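Local coordinates for protein endoglucanase (Uncultured bacterium, PDB 3X17) that probably hydrolyses internal beta-1,4-glucosidic bonds of cellulose, as an endoglucanase of glycoside hydrolase family 9, at residues 240-245 against 308-313; 280-285 against 298-303. All coordinates share one frame; numbering follows the deposited sequence.

Contact 1. Residues 240-245 against 308-313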
loop_
_atom_site.group_PDB
_atom_site.type_symbol
_atom_site.label_atom_id
_atom_site.label_comp_id
_atom_site.label_asym_id
_atom_site.label_seq_id
_atom_site.Cartn_x
_atom_site.Cartn_y
_atom_site.Cartn_z
ATOM N N ASP A 240 -18.316 -1.002 -24.908
ATOM C CA ASP A 240 -17.296 -0.607 -25.868
ATOM C C ASP A 240 -15.886 -0.766 -25.261
ATOM O O ASP A 240 -14.891 -0.651 -25.970
ATOM C CB ASP A 240 -17.555 0.797 -26.454
ATOM C CG ASP A 240 -17.525 1.901 -25.396
ATOM O OD1 ASP A 240 -17.495 1.588 -24.191
ATOM O OD2 ASP A 240 -17.628 3.081 -25.777
ATOM N N GLY A 241 -15.818 -1.101 -23.962
ATOM C CA GLY A 241 -14.522 -1.350 -23.303
ATOM C C GLY A 241 -14.087 -0.235 -22.397
ATOM O O GLY A 241 -13.214 -0.427 -21.547
ATOM N N ALA A 242 -14.771 0.907 -22.462
ATOM C CA ALA A 242 -14.461 2.004 -21.546
ATOM C C ALA A 242 -14.875 1.672 -20.098
ATOM O O ALA A 242 -15.780 0.889 -19.882
ATOM C CB ALA A 242 -15.133 3.315 -22.019
ATOM N N VAL A 243 -14.200 2.267 -19.119
ATOM C CA VAL A 243 -14.416 1.924 -17.713
ATOM C C VAL A 243 -14.799 3.162 -16.903
ATOM O O VAL A 243 -14.162 4.212 -17.033
ATOM C CB VAL A 243 -13.170 1.225 -17.079
ATOM C CG1 VAL A 243 -13.400 0.904 -15.586
ATOM C CG2 VAL A 243 -12.860 -0.055 -17.829
ATOM N N TYR A 244 -15.936 3.083 -16.204
ATOM C CA TYR A 244 -16.420 4.192 -15.374
ATOM C C TYR A 244 -15.445 4.482 -14.254
ATOM O O TYR A 244 -14.685 3.605 -13.824
ATOM C CB TYR A 244 -17.825 3.896 -14.796
ATOM C CG TYR A 244 -18.892 3.762 -15.863
ATOM C CD1 TYR A 244 -19.278 4.864 -16.627
ATOM C CD2 TYR A 244 -19.462 2.524 -16.159
ATOM C CE1 TYR A 244 -20.233 4.746 -17.631
ATOM C CE2 TYR A 244 -20.420 2.386 -17.160
ATOM C CZ TYR A 244 -20.792 3.499 -17.902
ATOM O OH TYR A 244 -21.723 3.376 -18.920
ATOM N N HIS A 245 -15.478 5.712 -13.763
ATOM C CA HIS A 245 -14.400 6.217 -12.938
ATOM C C HIS A 245 -14.565 5.788 -11.493
ATOM O O HIS A 245 -13.601 5.463 -10.818
ATOM C CB HIS A 245 -14.348 7.734 -13.018
ATOM C CG HIS A 245 -13.352 8.356 -12.097
ATOM N ND1 HIS A 245 -12.003 8.050 -12.142
ATOM C CD2 HIS A 245 -13.476 9.387 -11.226
ATOM C CE1 HIS A 245 -11.349 8.842 -11.310
ATOM N NE2 HIS A 245 -12.224 9.635 -10.714
ATOM N N TRP A 308 -8.555 -2.093 -24.449
ATOM C CA TRP A 308 -7.534 -1.582 -25.338
ATOM C C TRP A 308 -8.113 -1.162 -26.700
ATOM O O TRP A 308 -7.612 -0.230 -27.312
ATOM C CB TRP A 308 -6.402 -2.584 -25.551
ATOM C CG TRP A 308 -5.288 -1.975 -26.360
ATOM C CD1 TRP A 308 -5.102 -2.064 -27.706
ATOM C CD2 TRP A 308 -4.283 -1.082 -25.872
ATOM N NE1 TRP A 308 -4.013 -1.334 -28.079
ATOM C CE2 TRP A 308 -3.498 -0.702 -26.976
ATOM C CE3 TRP A 308 -3.929 -0.622 -24.591
ATOM C CZ2 TRP A 308 -2.377 0.126 -26.848
ATOM C CZ3 TRP A 308 -2.821 0.216 -24.464
ATOM C CH2 TRP A 308 -2.078 0.604 -25.592
ATOM N N ARG A 309 -9.144 -1.852 -27.187
ATOM C CA ARG A 309 -9.779 -1.445 -28.448
ATOM C C ARG A 309 -10.366 -0.040 -28.305
ATOM O O ARG A 309 -10.138 0.849 -29.138
ATOM C CB ARG A 309 -10.888 -2.416 -28.832
ATOM C CG ARG A 309 -10.459 -3.482 -29.816
ATOM C CD ARG A 309 -11.463 -4.631 -29.855
ATOM N NE ARG A 309 -10.750 -5.864 -29.539
ATOM C CZ ARG A 309 -11.183 -6.815 -28.724
ATOM N NH1 ARG A 309 -12.407 -6.771 -28.222
ATOM N NH2 ARG A 309 -10.412 -7.870 -28.496
ATOM N N PHE A 310 -11.043 0.185 -27.186
ATOM C CA PHE A 310 -11.496 1.530 -26.862
ATOM C C PHE A 310 -10.359 2.551 -26.836
ATOM O O PHE A 310 -10.483 3.615 -27.428
ATOM C CB PHE A 310 -12.271 1.574 -25.548
ATOM C CG PHE A 310 -12.849 2.922 -25.254
ATOM C CD1 PHE A 310 -14.089 3.292 -25.785
ATOM C CD2 PHE A 310 -12.129 3.850 -24.516
ATOM C CE1 PHE A 310 -14.596 4.566 -25.570
ATOM C CE2 PHE A 310 -12.652 5.111 -24.259
ATOM C CZ PHE A 310 -13.881 5.479 -24.812
ATOM N N LEU A 311 -9.291 2.269 -26.086
ATOM C CA LEU A 311 -8.157 3.206 -26.017
ATOM C C LEU A 311 -7.500 3.515 -27.370
ATOM O O LEU A 311 -7.033 4.619 -27.589
ATOM C CB LEU A 311 -7.081 2.721 -25.041
ATOM C CG LEU A 311 -7.499 2.643 -23.579
ATOM C CD1 LEU A 311 -6.586 1.667 -22.859
ATOM C CD2 LEU A 311 -7.437 4.062 -22.967
ATOM N N ALA A 312 -7.397 2.530 -28.242
ATOM C CA ALA A 312 -6.709 2.743 -29.514
ATOM C C ALA A 312 -7.546 3.613 -30.471
ATOM O O ALA A 312 -6.999 4.230 -31.384
ATOM C CB ALA A 312 -6.322 1.410 -30.163
ATOM N N ALA A 313 -8.824 3.809 -30.132
ATOM C CA ALA A 313 -9.744 4.591 -30.959
ATOM C C ALA A 313 -10.044 5.925 -30.306
ATOM O O ALA A 313 -10.924 6.656 -30.741
ATOM C CB ALA A 313 -11.068 3.826 -31.182
#
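Phe310 lays one face of its ring against the methyl group of Ala242. This is a CH-pi contact, with Ala242 CB 3.6 Å from the centroid of the Phe310 ring and only 5° off the ring normal. The methyl therefore sits over the middle of the ring, at nearly equal distances from the ring carbons. The ring reaches this place because CG of Phe310 is anti to the backbone N (chi1 -175°), which carries it out from the helix toward 240-242. Asp240 meets the same ring obliquely. Its OD2 lies 3.4 Å from Phe310 CE1, and the carboxylate and ring planes are turned 60° apart. This is van der Waals contact; the polar partner of OD2 is Arg238, in a salt bridge. OD1 of Asp240 faces the backbone N of Ala242 in what fits an Asx turn, although the position of OD1 is less certain. Gly241 lies in the middle of this turn and brings the backbone close to the helix: its CA is 5.5 Å from the CA of Phe310. A side chain here would point at the helix, and a methyl group would fall about 3.6 Å from Phe310 CB. It would also press on the carbonyl O of Asp240, since the phi of Gly241 is positive. No hydrogen bond joins the two segments directly. Gln306, one turn before Phe310, donates to the carbonyl O of Asp240 and ties the turn to the same helix. Ile270 of strand 265-271 touches both Ala242 and Phe310. The contact thus packs the tight turn at 240-242, just before strand 243-249, on the last turn of helix 294-312. It is structural packing at the periphery of the (alpha/alpha)6 barrel of a family 9 glycoside hydrolase.

Contact 2. Residues 280-285 against 298-303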
loop_
_atom_site.group_PDB
_atom_site.type_symbol
_atom_site.label_atom_id
_atom_site.label_comp_id
_atom_site.label_asym_id
_atom_site.label_seq_id
_atom_site.Cartn_x
_atom_site.Cartn_y
_atom_site.Cartn_z
ATOM N N ALA A 280 -4.686 -3.075 -17.667
ATOM C CA ALA A 280 -3.405 -3.587 -17.180
ATOM C C ALA A 280 -3.643 -4.651 -16.095
ATOM O O ALA A 280 -3.091 -5.755 -16.146
ATOM C CB ALA A 280 -2.516 -2.433 -16.654
ATOM N N ALA A 281 -4.527 -4.353 -15.163
ATOM C CA ALA A 281 -4.734 -5.260 -14.034
ATOM C C ALA A 281 -5.346 -6.561 -14.503
ATOM O O ALA A 281 -4.898 -7.640 -14.099
ATOM C CB ALA A 281 -5.591 -4.611 -12.962
ATOM N N TRP A 282 -6.327 -6.461 -15.396
ATOM C CA TRP A 282 -6.953 -7.634 -15.994
ATOM C C TRP A 282 -5.943 -8.480 -16.786
ATOM O O TRP A 282 -6.052 -9.702 -16.810
ATOM C CB TRP A 282 -8.062 -7.237 -16.961
ATOM C CG TRP A 282 -9.314 -6.773 -16.317
ATOM C CD1 TRP A 282 -9.855 -7.214 -15.133
ATOM C CD2 TRP A 282 -10.211 -5.778 -16.826
ATOM N NE1 TRP A 282 -11.004 -6.510 -14.853
ATOM C CE2 TRP A 282 -11.277 -5.665 -15.901
ATOM C CE3 TRP A 282 -10.194 -4.940 -17.947
ATOM C CZ2 TRP A 282 -12.327 -4.762 -16.078
ATOM C CZ3 TRP A 282 -11.240 -4.020 -18.112
ATOM C CH2 TRP A 282 -12.294 -3.959 -17.204
ATOM N N ALA A 283 -5.108 -7.836 -17.590
ATOM C CA ALA A 283 -4.097 -8.593 -18.358
ATOM C C ALA A 283 -3.096 -9.288 -17.429
ATOM O O ALA A 283 -2.676 -10.412 -17.690
ATOM C CB ALA A 283 -3.372 -7.703 -19.340
ATOM N N MET A 284 -2.676 -8.607 -16.362
ATOM C CA MET A 284 -1.952 -9.293 -15.294
ATOM C C MET A 284 -2.678 -10.526 -14.747
ATOM O O MET A 284 -2.056 -11.526 -14.460
ATOM C CB MET A 284 -1.608 -8.336 -14.154
ATOM C CG MET A 284 -0.483 -7.397 -14.501
ATOM S SD MET A 284 -0.321 -6.108 -13.256
ATOM C CE MET A 284 0.608 -7.011 -12.011
ATOM N N ALA A 285 -3.972 -10.405 -14.476
ATOM C CA ALA A 285 -4.711 -11.504 -13.852
ATOM C C ALA A 285 -4.812 -12.653 -14.837
ATOM O O ALA A 285 -4.853 -13.828 -14.438
ATOM C CB ALA A 285 -6.112 -11.048 -13.433
ATOM N N ARG A 298 -9.428 -16.219 -19.103
ATOM C CA ARG A 298 -9.946 -15.781 -20.417
ATOM C C ARG A 298 -10.777 -14.523 -20.309
ATOM O O ARG A 298 -10.765 -13.674 -21.210
ATOM C CB ARG A 298 -10.856 -16.859 -21.047
ATOM C CG ARG A 298 -10.095 -18.026 -21.660
ATOM C CD ARG A 298 -11.055 -19.097 -22.190
ATOM N NE ARG A 298 -10.397 -20.390 -22.147
ATOM C CZ ARG A 298 -10.711 -21.363 -21.303
ATOM N NH1 ARG A 298 -11.786 -21.262 -20.535
ATOM N NH2 ARG A 298 -9.990 -22.471 -21.295
ATOM N N LYS A 299 -11.658 -14.507 -19.321
ATOM C CA LYS A 299 -12.594 -13.414 -19.191
ATOM C C LYS A 299 -11.811 -12.143 -18.878
ATOM O O LYS A 299 -12.104 -11.073 -19.428
ATOM C CB LYS A 299 -13.617 -13.705 -18.085
ATOM C CG LYS A 299 -14.668 -12.586 -17.866
ATOM C CD LYS A 299 -15.467 -12.894 -16.593
ATOM C CE LYS A 299 -16.832 -12.236 -16.600
ATOM N NZ LYS A 299 -17.444 -12.256 -15.228
ATOM N N ALA A 300 -10.798 -12.258 -18.014
ATOM C CA ALA A 300 -10.030 -11.069 -17.677
ATOM C C ALA A 300 -9.326 -10.614 -18.941
ATOM O O ALA A 300 -9.293 -9.427 -19.234
ATOM C CB ALA A 300 -9.059 -11.305 -16.543
ATOM N N LEU A 301 -8.898 -11.575 -19.760
ATOM C CA LEU A 301 -8.137 -11.241 -20.966
ATOM C C LEU A 301 -9.043 -10.585 -21.970
ATOM O O LEU A 301 -8.658 -9.596 -22.581
ATOM C CB LEU A 301 -7.456 -12.467 -21.582
ATOM C CG LEU A 301 -6.851 -12.301 -22.988
ATOM C CD1 LEU A 301 -5.746 -11.251 -22.990
ATOM C CD2 LEU A 301 -6.357 -13.659 -23.587
ATOM N N ALA A 302 -10.279 -11.079 -22.091
ATOM C CA ALA A 302 -11.225 -10.501 -23.064
ATOM C C ALA A 302 -11.536 -9.061 -22.711
ATOM O O ALA A 302 -11.540 -8.178 -23.578
ATOM C CB ALA A 302 -12.519 -11.336 -23.154
ATOM N N ALA A 303 -11.762 -8.822 -21.421
ATOM C CA ALA A 303 -12.050 -7.493 -20.935
ATOM C C ALA A 303 -10.889 -6.544 -21.238
ATOM O O ALA A 303 -11.098 -5.418 -21.699
ATOM C CB ALA A 303 -12.314 -7.540 -19.444
#
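Trp282 covers Ala303 with one face of its indole. Ala303 CB is 3.8 Å from the centroid of the six-membered ring of Trp282, 15° off the normal, so this is a CH-pi contact over the face. The nearest ring atom is Trp282 CE3, at 3.7 Å from Ala303 CB. The tight part lies at the root of the indole. There Trp282 CB comes to 3.4 Å from the carbonyl O of Ala300, and Ala300 CB comes equally near to the carbonyl O of Trp282. The small side chain of Ala300 allows this closeness on one side, and the segment axes approach to 7.7 Å at 150°, nearly antiparallel. CG of Trp282 is anti to the carbonyl carbon (chi1 -75°), which sends the indole along the neighbouring helix from Ala300 to Ala303. One turn on, the packing is looser: Ala285 CB and Ala300 CB are 4.3 Å apart. The solvent side is the outer face of helix 294-312, where Arg298, Lys299 and Ala302 are exposed and take no part. Phe234 of helix 221-235 stacks with the indole and also touches Ala303. Replacing Trp282 with an alanine would probably leave a gap beside Ala303 and deprive Phe234 of its stacking partner. No hydrogen bond or salt bridge crosses between the segments. The chemistry is consistent with a helix pair held mainly by close fit and dispersion, with Ala300 probably letting the helices come close and one aromatic ring filling the space beside it.

In the fold
Contacts 1 and 2 lie with their centres about 13 Å apart, on the same side of the chain's centre. Both use helix 294-312: contact 2 takes its N-terminal half and contact 1 its C-terminal end. Along the chain, 240-245 comes first, then 280-285, 298-303 and 308-313. Contact 2 is therefore nested inside the loop closed by contact 1. The two meet directly where Val243 CG2 packs on Trp282 CH2, at 4.0 Å. Together they pack helix 294-312 against helix 272-288 and against the turn leading into strand 243-249. All four segments belong to the glycoside hydrolase family 9 region, which forms the helical barrel.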